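Local coordinates for sugar ABC transporter substrate-binding protein (PDB 5U2P) that probably binds a sugar or another small solute in the periplasm and passes it to an ABC transporter, its natural ligand remaining unidentified, at residues 89-93 against 94-98; 249-252 against 253-257; 357-360 against 361-364. One frame throughout, in Å; residues are numbered along the deposited sequence.

Contact 1: 89-93 against 94-98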
ATOM      1  N   VAL A  89      -4.304 -21.625  -5.100  1.00 23.13           N
ATOM      2  CA  VAL A  89      -3.458 -21.387  -3.931  1.00 17.45           C
ATOM      3  C   VAL A  89      -3.441 -19.907  -3.582  1.00 19.75           C
ATOM      4  O   VAL A  89      -3.391 -19.036  -4.462  1.00 22.13           O
ATOM      5  CB  VAL A  89      -2.013 -21.936  -4.147  1.00 23.02           C
ATOM      6  CG1 VAL A  89      -2.064 -23.435  -4.364  1.00 30.17           C
ATOM      7  CG2 VAL A  89      -1.308 -21.250  -5.321  1.00 25.03           C
ATOM      8  N   GLU A  90      -3.495 -19.620  -2.285  1.00 19.55           N
ATOM      9  CA  GLU A  90      -3.301 -18.266  -1.800  1.00 22.45           C
ATOM     10  C   GLU A  90      -1.858 -17.817  -2.050  1.00 28.04           C
ATOM     11  O   GLU A  90      -0.916 -18.585  -1.844  1.00 24.72           O
ATOM     12  CB  GLU A  90      -3.639 -18.149  -0.301  1.00 19.56           C
ATOM     13  CG  GLU A  90      -3.434 -16.733   0.198  1.00 27.07           C
ATOM     14  CD  GLU A  90      -3.679 -16.540   1.675  1.00 47.06           C
ATOM     15  OE1 GLU A  90      -4.147 -17.478   2.346  1.00 58.23           O
ATOM     16  OE2 GLU A  90      -3.400 -15.422   2.161  1.00 46.22           O
ATOM     17  N   VAL A  91      -1.699 -16.583  -2.516  1.00 20.22           N
ATOM     18  CA  VAL A  91      -0.382 -16.003  -2.723  1.00 22.72           C
ATOM     19  C   VAL A  91      -0.339 -14.602  -2.154  1.00 21.54           C
ATOM     20  O   VAL A  91      -1.356 -13.941  -2.019  1.00 24.83           O
ATOM     21  CB  VAL A  91       0.014 -15.953  -4.227  1.00 19.99           C
ATOM     22  CG1 VAL A  91       0.149 -17.374  -4.795  1.00 24.47           C
ATOM     23  CG2 VAL A  91      -0.996 -15.141  -5.028  1.00 23.21           C
ATOM     24  N   SER A  92       0.871 -14.166  -1.816  1.00 21.19           N
ATOM     25  CA  SER A  92       1.126 -12.801  -1.399  1.00 20.28           C
ATOM     26  C   SER A  92       1.536 -11.954  -2.598  1.00 28.01           C
ATOM     27  O   SER A  92       2.558 -12.207  -3.241  1.00 29.79           O
ATOM     28  CB  SER A  92       2.218 -12.763  -0.327  1.00 31.35           C
ATOM     29  OG  SER A  92       1.758 -13.353   0.883  1.00 38.88           O
ATOM     30  N   LEU A  93       0.711 -10.963  -2.896  1.00 21.52           N
ATOM     31  CA  LEU A  93       0.985  -9.997  -3.948  1.00 24.71           C
ATOM     32  C   LEU A  93       1.744  -8.835  -3.322  1.00 27.58           C
ATOM     33  O   LEU A  93       1.579  -8.581  -2.135  1.00 23.23           O
ATOM     34  CB  LEU A  93      -0.323  -9.518  -4.588  1.00 20.88           C
ATOM     35  CG  LEU A  93      -1.087 -10.654  -5.291  1.00 24.23           C
ATOM     36  CD1 LEU A  93      -2.544 -10.270  -5.551  1.00 23.93           C
ATOM     37  CD2 LEU A  93      -0.405 -11.066  -6.591  1.00 27.68           C
ATOM     38  N   PRO A  94       2.575  -8.126  -4.111  1.00 20.99           N
ATOM     39  CA  PRO A  94       2.818  -8.378  -5.537  1.00 22.36           C
ATOM     40  C   PRO A  94       3.942  -9.373  -5.819  1.00 26.94           C
ATOM     41  O   PRO A  94       4.072  -9.838  -6.957  1.00 29.03           O
ATOM     42  CB  PRO A  94       3.184  -6.990  -6.071  1.00 26.12           C
ATOM     43  CG  PRO A  94       3.832  -6.304  -4.906  1.00 29.67           C
ATOM     44  CD  PRO A  94       3.145  -6.839  -3.668  1.00 22.81           C
ATOM     45  N   SER A  95       4.744  -9.718  -4.819  1.00 26.57           N
ATOM     46  CA  SER A  95       6.011 -10.395  -5.108  1.00 28.47           C
ATOM     47  C   SER A  95       5.962 -11.929  -5.136  1.00 30.61           C
ATOM     48  O   SER A  95       6.936 -12.566  -5.520  1.00 26.85           O
ATOM     49  CB  SER A  95       7.069  -9.930  -4.109  1.00 42.93           C
ATOM     50  OG  SER A  95       7.417  -8.572  -4.361  1.00 46.24           O
ATOM     51  N   LEU A  96       4.834 -12.514  -4.763  1.00 25.91           N
ATOM     52  CA  LEU A  96       4.598 -13.961  -4.859  1.00 24.38           C
ATOM     53  C   LEU A  96       5.634 -14.817  -4.129  1.00 33.92           C
ATOM     54  O   LEU A  96       5.993 -15.895  -4.606  1.00 37.46           O
ATOM     55  CB  LEU A  96       4.532 -14.405  -6.323  1.00 27.28           C
ATOM     56  CG  LEU A  96       3.574 -13.630  -7.216  1.00 25.97           C
ATOM     57  CD1 LEU A  96       3.706 -14.109  -8.625  1.00 28.64           C
ATOM     58  CD2 LEU A  96       2.135 -13.784  -6.753  1.00 23.79           C
ATOM     59  N   HIS A  97       6.087 -14.355  -2.968  1.00 34.24           N
ATOM     60  CA  HIS A  97       7.097 -15.088  -2.203  1.00 34.09           C
ATOM     61  C   HIS A  97       8.330 -15.420  -3.061  1.00 43.74           C
ATOM     62  O   HIS A  97       8.945 -16.466  -2.870  1.00 43.21           O
ATOM     63  CB  HIS A  97       6.522 -16.406  -1.650  1.00 67.24           C
ATOM     64  CG  HIS A  97       5.140 -16.305  -1.065  1.00 60.19           C
ATOM     65  ND1 HIS A  97       4.000 -16.624  -1.779  1.00 53.15           N
ATOM     66  CD2 HIS A  97       4.719 -15.989   0.184  1.00 46.20           C
ATOM     67  CE1 HIS A  97       2.941 -16.483  -1.003  1.00 39.03           C
ATOM     68  NE2 HIS A  97       3.348 -16.100   0.195  1.00 51.71           N
ATOM     69  N   ALA A  98       8.660 -14.554  -4.019  1.00 29.43           N
ATOM     70  CA  ALA A  98       9.818 -14.741  -4.907  1.00 39.89           C
ATOM     71  C   ALA A  98       9.720 -15.977  -5.814  1.00 31.60           C
ATOM     72  O   ALA A  98      10.713 -16.377  -6.446  1.00 34.53           O
ATOM     73  CB  ALA A  98      11.104 -14.803  -4.085  1.00 40.62           C
TER
HETATM   74  O   HOH W   1       4.457  -9.720  -1.766  1.00 27.66           O
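His-97 comes back alongside Ser-92 and the end of strand 88-92 after a sharp turn of the chain. CG of the histidine is anti to its carbonyl carbon (chi1 -43°), which carries the ring from CB back toward the strand. ND1 stays 4.0 Å from Ser-92 N. CE1 lies close to the strand backbone, 3.2 Å from Ser-92 N, which approaches the ring obliquely, while Val-91 CA sits at the ring edge, near its plane, 3.8 Å from CE1. CD2 lies 4.0 Å and, at the tip, NE2 3.2 Å from Ser-92 OG. The Ser-92 hydroxyl is weakly hydrogen-bonded to Arg-39 and Gln-307.

The turn passes through a cis peptide between Leu-93 and Pro-94. It is closed by a hydrogen bond from Leu-96 N to Ser-92 O (2.8 Å), and a water takes the Ser-95 N-H and returns a weak bond to Ser-92 O. Leu-96 lies side by side with Val-91 of the strand and Leu-93 just beyond it, its CD2 being 3.8 Å from Val-91 CG2 and 3.7 Å from Leu-93 CD2.

The loop thus has an apolar side, where the leucines and valine gather, and a polar side at Ser-92. His-97 ND1 is buried with no partner, so no bond at ND1 fixes the ring's rotation; contacts with the strand, and with Pro-73 and Arg-39, surround it.

Contact 2: 249-252 against 253-257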
ATOM      1  N   ALA A 249       6.795   9.322  17.226  1.00 30.56           N
ATOM      2  CA  ALA A 249       5.466   9.302  17.823  1.00 29.39           C
ATOM      3  C   ALA A 249       4.688   8.105  17.340  1.00 23.25           C
ATOM      4  O   ALA A 249       4.632   7.829  16.136  1.00 25.88           O
ATOM      5  CB  ALA A 249       4.699  10.576  17.500  1.00 42.60           C
ATOM      6  N   ARG A 250       4.071   7.411  18.284  1.00 21.19           N
ATOM      7  CA  ARG A 250       3.274   6.239  17.972  1.00 24.00           C
ATOM      8  C   ARG A 250       1.950   6.649  17.330  1.00 26.98           C
ATOM      9  O   ARG A 250       1.477   7.759  17.523  1.00 22.97           O
ATOM     10  CB  ARG A 250       3.015   5.420  19.235  1.00 32.84           C
ATOM     11  CG  ARG A 250       4.262   4.746  19.789  1.00 35.03           C
ATOM     12  CD  ARG A 250       4.056   4.296  21.229  1.00 48.47           C
ATOM     13  NE  ARG A 250       2.950   3.351  21.367  1.00 72.37           N
ATOM     14  CZ  ARG A 250       2.509   2.879  22.531  1.00 78.12           C
ATOM     15  NH1 ARG A 250       3.080   3.264  23.667  1.00 74.47           N
ATOM     16  NH2 ARG A 250       1.493   2.024  22.561  1.00 69.83           N
ATOM     17  N   VAL A 251       1.362   5.743  16.563  1.00 24.66           N
ATOM     18  CA  VAL A 251       0.068   6.006  15.947  1.00 21.33           C
ATOM     19  C   VAL A 251      -0.960   6.405  17.000  1.00 22.62           C
ATOM     20  O   VAL A 251      -1.770   7.324  16.779  1.00 22.18           O
ATOM     21  CB  VAL A 251      -0.418   4.767  15.141  1.00 22.54           C
ATOM     22  CG1 VAL A 251      -1.898   4.897  14.783  1.00 28.09           C
ATOM     23  CG2 VAL A 251       0.406   4.611  13.893  1.00 26.98           C
ATOM     24  N   ARG A 252      -0.942   5.727  18.148  1.00 20.42           N
ATOM     25  CA  ARG A 252      -1.887   6.027  19.232  1.00 22.04           C
ATOM     26  C   ARG A 252      -1.771   7.493  19.688  1.00 18.26           C
ATOM     27  O   ARG A 252      -2.760   8.118  20.081  1.00 17.78           O
ATOM     28  CB  ARG A 252      -1.650   5.080  20.419  1.00 35.17           C
ATOM     29  CG  ARG A 252      -2.511   5.338  21.655  1.00 63.97           C
ATOM     30  CD  ARG A 252      -1.678   5.305  22.939  1.00 69.77           C
ATOM     31  NE  ARG A 252      -1.306   3.944  23.319  1.00 55.41           N
ATOM     32  CZ  ARG A 252      -1.906   3.223  24.263  1.00 52.67           C
ATOM     33  NH1 ARG A 252      -2.924   3.714  24.961  1.00 73.41           N
ATOM     34  NH2 ARG A 252      -1.477   1.993  24.515  1.00 57.92           N
ATOM     35  N   GLU A 253      -0.550   8.022  19.652  1.00 19.76           N
ATOM     36  CA  GLU A 253      -0.293   9.390  20.064  1.00 20.40           C
ATOM     37  C   GLU A 253      -0.802  10.389  19.028  1.00 20.67           C
ATOM     38  O   GLU A 253      -1.393  11.401  19.377  1.00 19.97           O
ATOM     39  CB  GLU A 253       1.201   9.585  20.334  1.00 25.30           C
ATOM     40  CG  GLU A 253       1.676   8.710  21.472  1.00 24.66           C
ATOM     41  CD  GLU A 253       3.151   8.860  21.775  1.00 30.60           C
ATOM     42  OE1 GLU A 253       3.977   8.323  21.004  1.00 31.10           O
ATOM     43  OE2 GLU A 253       3.487   9.511  22.791  1.00 26.45           O
ATOM     44  N   ILE A 254      -0.613  10.087  17.753  1.00 20.15           N
ATOM     45  CA  ILE A 254      -1.175  10.900  16.684  1.00 20.38           C
ATOM     46  C   ILE A 254      -2.691  10.966  16.804  1.00 21.45           C
ATOM     47  O   ILE A 254      -3.274  12.037  16.699  1.00 19.95           O
ATOM     48  CB  ILE A 254      -0.794  10.331  15.293  1.00 22.84           C
ATOM     49  CG1 ILE A 254       0.702  10.471  15.027  1.00 39.46           C
ATOM     50  CG2 ILE A 254      -1.634  10.958  14.176  1.00 21.86           C
ATOM     51  CD1 ILE A 254       1.221  11.856  15.034  1.00 33.96           C
ATOM     52  N   ILE A 255      -3.335   9.820  17.007  1.00 17.96           N
ATOM     53  CA  ILE A 255      -4.779   9.790  17.146  1.00 18.00           C
ATOM     54  C   ILE A 255      -5.229  10.647  18.332  1.00 20.86           C
ATOM     55  O   ILE A 255      -6.191  11.438  18.233  1.00 19.59           O
ATOM     56  CB  ILE A 255      -5.291   8.340  17.310  1.00 19.29           C
ATOM     57  CG1 ILE A 255      -5.012   7.530  16.042  1.00 24.91           C
ATOM     58  CG2 ILE A 255      -6.783   8.337  17.619  1.00 25.28           C
ATOM     59  CD1 ILE A 255      -5.134   6.034  16.223  1.00 25.50           C
ATOM     60  N   HIS A 256      -4.539  10.483  19.453  1.00 19.30           N
ATOM     61  CA  HIS A 256      -4.848  11.230  20.659  1.00 22.06           C
ATOM     62  C   HIS A 256      -4.797  12.724  20.401  1.00 19.98           C
ATOM     63  O   HIS A 256      -5.737  13.459  20.745  1.00 19.19           O
ATOM     64  CB  HIS A 256      -3.881  10.864  21.770  1.00 21.53           C
ATOM     65  CG  HIS A 256      -4.177  11.528  23.065  1.00 20.11           C
ATOM     66  ND1 HIS A 256      -3.766  12.808  23.354  1.00 25.48           N
ATOM     67  CD2 HIS A 256      -4.829  11.081  24.163  1.00 14.23           C
ATOM     68  CE1 HIS A 256      -4.175  13.125  24.571  1.00 18.53           C
ATOM     69  NE2 HIS A 256      -4.792  12.084  25.091  1.00 23.23           N
ATOM     70  N   ASP A 257      -3.719  13.175  19.757  1.00 17.80           N
ATOM     71  CA  ASP A 257      -3.549  14.597  19.503  1.00 17.01           C
ATOM     72  C   ASP A 257      -4.460  15.114  18.376  1.00 19.48           C
ATOM     73  O   ASP A 257      -4.976  16.238  18.458  1.00 21.02           O
ATOM     74  CB  ASP A 257      -2.079  14.908  19.187  1.00 14.90           C
ATOM     75  CG  ASP A 257      -1.154  14.702  20.383  1.00 32.85           C
ATOM     76  OD1 ASP A 257      -1.642  14.701  21.533  1.00 23.97           O
ATOM     77  OD2 ASP A 257       0.076  14.547  20.166  1.00 30.10           O
TER
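Glu-253 reaches back across the start of helix 251-258 to Arg-250, the N-cap residue, and the two side chains cross obliquely. The glutamate leaves its helix with CG anti to the carbonyl carbon (chi1 -63°) and runs on extended, which brings OE1 to Arg-250 N at 2.9 Å. This bond is nearly straight, 169° at the hydrogen, and uses the anti lone pair of OE1. The same oxygen rests 3.5 Å from Arg-250 CB. The guanidinium itself turns elsewhere: its plane is 54° from that of the carboxylate, and Arg-250 NE remains 5.1 Å from Glu-253 OE1, so any attraction acts at a distance. Further out, Arg-250 NH2 lies in the plane of the Arg-252 guanidinium, at its edge.

Beneath this charged surface the branched residues turn inward. Val-251 CG1, anti to its backbone N, meets Ile-255 CD1 at 3.7 Å, one helical turn on, and both side chains also pack against helix 270-279. Ile-254 points to strand 263-267, its CD1 only loosely approached by Ala-249 CB.

Regular helical bonds begin with Ile-254 N to Arg-250 O (3.1 Å), followed by Ile-255 N to Val-251 O and His-256 N to Arg-252 O; Glu-253 N adds a weak bond to Arg-250 O. The carboxylate of the third helical residue accepting the N-H of the N-cap is one half of a capping box. The reciprocal bond, from Glu-253 N to an N-cap side-chain acceptor, is absent, since arginine offers none, and the arrangement closes the N-terminus of an amphipathic surface helix.

Contact 3: 357-360 against 361-364; sequences ACLS and ALFK
Leu-359 and Phe-363 meet through the backbone, where the first full turn of helix 360-367 is set. Phe-363 N donates to Leu-359 O at 2.7 Å, arriving close to the line of the carbonyl but with the hydrogen bond bent to 143° at the hydrogen. The next bond, Lys-364 N to Ser-360 O, is longer at 3.2 Å and straighter (160°), its donor tilted out of the carbonyl plane. Just before them, Ser-360 N bonds to Ala-357 O at 3.0 Å, closing a turn of the type I kind that leads into the helix. A water joins the two levels: it accepts from Ala-361 N at 3.0 Å and lies equally far from Ala-357 O, so the water stands between Ala-361 N and the carbonyl four residues earlier, in place of a direct helical bond.

Side-chain carbons also lie against these carbonyl oxygens. Phe-363 CB lies 3.2 Å from Leu-359 O. With CG anti to the backbone N (chi1 -173°), the phenyl ring is then carried away from the turn, toward Leu-118 and Ile-355. Lys-364 bends at chi2 and lays its CG 3.4 Å from Ser-360 O before its chain runs outward, where NZ forms a long, weak ion pair with Glu-368.

Apolar contact between the segments is slight, Leu-359 CD2 standing 4.3 Å from Leu-362 CB. These leucines and Cys-358 spend their surface on other elements instead: Leu-359 on His-270, Leu-362 on Ala-141 of strand 138-145, and Cys-358 on Phe-143 and Ile-277. The arrangement is that of a helix N-terminus entered through a tight turn, with its inner side seated against the sheet containing strand 138-145 and against helix 270-279.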
ATOM      1  N   ALA A 357     -15.476   8.389   4.107  1.00 49.73           N
ATOM      2  CA  ALA A 357     -15.896   9.629   3.439  1.00 59.51           C
ATOM      3  C   ALA A 357     -14.708  10.518   3.075  1.00 43.34           C
ATOM      4  O   ALA A 357     -14.703  11.205   2.041  1.00 46.47           O
ATOM      5  CB  ALA A 357     -16.855  10.405   4.321  1.00 47.41           C
ATOM      6  N   CYS A 358     -13.708  10.513   3.940  1.00 34.21           N
ATOM      7  CA  CYS A 358     -12.530  11.348   3.724  1.00 58.86           C
ATOM      8  C   CYS A 358     -11.769  10.861   2.494  1.00 56.13           C
ATOM      9  O   CYS A 358     -11.170  11.660   1.776  1.00 48.20           O
ATOM     10  CB  CYS A 358     -11.611  11.344   4.952  1.00 44.72           C
ATOM     11  SG  CYS A 358     -10.922   9.736   5.387  1.00 45.08           S
ATOM     12  N   LEU A 359     -11.803   9.550   2.256  1.00 38.79           N
ATOM     13  CA  LEU A 359     -11.156   8.968   1.075  1.00 33.81           C
ATOM     14  C   LEU A 359     -12.039   9.051  -0.161  1.00 36.30           C
ATOM     15  O   LEU A 359     -11.650   8.586  -1.223  1.00 38.45           O
ATOM     16  CB  LEU A 359     -10.789   7.501   1.316  1.00 39.01           C
ATOM     17  CG  LEU A 359      -9.375   7.122   1.761  1.00 46.77           C
ATOM     18  CD1 LEU A 359      -9.216   5.617   1.663  1.00 36.69           C
ATOM     19  CD2 LEU A 359      -8.308   7.816   0.946  1.00 32.94           C
ATOM     20  N   SER A 360     -13.224   9.638  -0.022  1.00 34.01           N
ATOM     21  CA  SER A 360     -14.202   9.649  -1.097  1.00 39.11           C
ATOM     22  C   SER A 360     -13.671  10.317  -2.359  1.00 36.45           C
ATOM     23  O   SER A 360     -13.792   9.773  -3.451  1.00 44.32           O
ATOM     24  CB  SER A 360     -15.478  10.351  -0.636  1.00 46.82           C
ATOM     25  OG  SER A 360     -16.419  10.401  -1.692  1.00 75.58           O
ATOM     26  N   ALA A 361     -13.066  11.487  -2.212  1.00 37.14           N
ATOM     27  CA  ALA A 361     -12.573  12.228  -3.370  1.00 43.25           C
ATOM     28  C   ALA A 361     -11.425  11.483  -4.048  1.00 42.11           C
ATOM     29  O   ALA A 361     -11.399  11.341  -5.274  1.00 35.14           O
ATOM     30  CB  ALA A 361     -12.129  13.619  -2.953  1.00 38.91           C
ATOM     31  N   LEU A 362     -10.484  10.998  -3.241  1.00 33.95           N
ATOM     32  CA  LEU A 362      -9.316  10.290  -3.757  1.00 30.22           C
ATOM     33  C   LEU A 362      -9.716   8.933  -4.316  1.00 30.77           C
ATOM     34  O   LEU A 362      -9.069   8.403  -5.221  1.00 30.13           O
ATOM     35  CB  LEU A 362      -8.259  10.122  -2.660  1.00 29.92           C
ATOM     36  CG  LEU A 362      -7.420  11.369  -2.320  1.00 29.62           C
ATOM     37  CD1 LEU A 362      -6.463  11.094  -1.148  1.00 32.58           C
ATOM     38  CD2 LEU A 362      -6.653  11.902  -3.530  1.00 32.07           C
ATOM     39  N   PHE A 363     -10.783   8.360  -3.782  1.00 28.99           N
ATOM     40  CA  PHE A 363     -11.248   7.103  -4.334  1.00 32.21           C
ATOM     41  C   PHE A 363     -11.699   7.294  -5.785  1.00 30.03           C
ATOM     42  O   PHE A 363     -11.347   6.494  -6.657  1.00 28.90           O
ATOM     43  CB  PHE A 363     -12.375   6.518  -3.495  1.00 32.22           C
ATOM     44  CG  PHE A 363     -12.784   5.146  -3.933  1.00 34.04           C
ATOM     45  CD1 PHE A 363     -12.026   4.039  -3.576  1.00 45.98           C
ATOM     46  CD2 PHE A 363     -13.898   4.963  -4.729  1.00 34.77           C
ATOM     47  CE1 PHE A 363     -12.386   2.772  -3.985  1.00 30.92           C
ATOM     48  CE2 PHE A 363     -14.266   3.698  -5.142  1.00 37.93           C
ATOM     49  CZ  PHE A 363     -13.499   2.598  -4.763  1.00 33.37           C
ATOM     50  N   LYS A 364     -12.462   8.355  -6.046  1.00 33.15           N
ATOM     51  CA  LYS A 364     -12.938   8.641  -7.396  1.00 44.84           C
ATOM     52  C   LYS A 364     -11.831   9.139  -8.322  1.00 38.16           C
ATOM     53  O   LYS A 364     -11.811   8.787  -9.497  1.00 34.44           O
ATOM     54  CB  LYS A 364     -14.070   9.677  -7.367  1.00 51.90           C
ATOM     55  CG  LYS A 364     -15.269   9.280  -6.524  1.00 57.10           C
ATOM     56  CD  LYS A 364     -15.904   7.978  -7.006  1.00 68.87           C
ATOM     57  CE  LYS A 364     -17.102   7.597  -6.144  1.00 86.93           C
ATOM     58  NZ  LYS A 364     -17.619   6.228  -6.447  1.00 79.29           N
TER
HETATM   59  O   HOH W   2     -13.301  13.145   0.277  1.00 37.26           O

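All three contacts are local turns or helix starts, but they sit differently in the fold. Contact 1 belongs to the sheet of strands 33-39, 61-67 and 88-92; contacts 2 and 3 flank the sheet that includes 138-145 and 263-267, on the other side of the chain's centre. Contacts 2 and 3 both lean on helix 270-279, though their centres are 23 Å apart. Contact 2 is the surface one, rich in charged side chains; contacts 1 and 3 are partly buried. Their polar partners differ too: a carboxylate meets a leading N-H in contact 2, whereas ordered water serves backbone groups in 1 and 3.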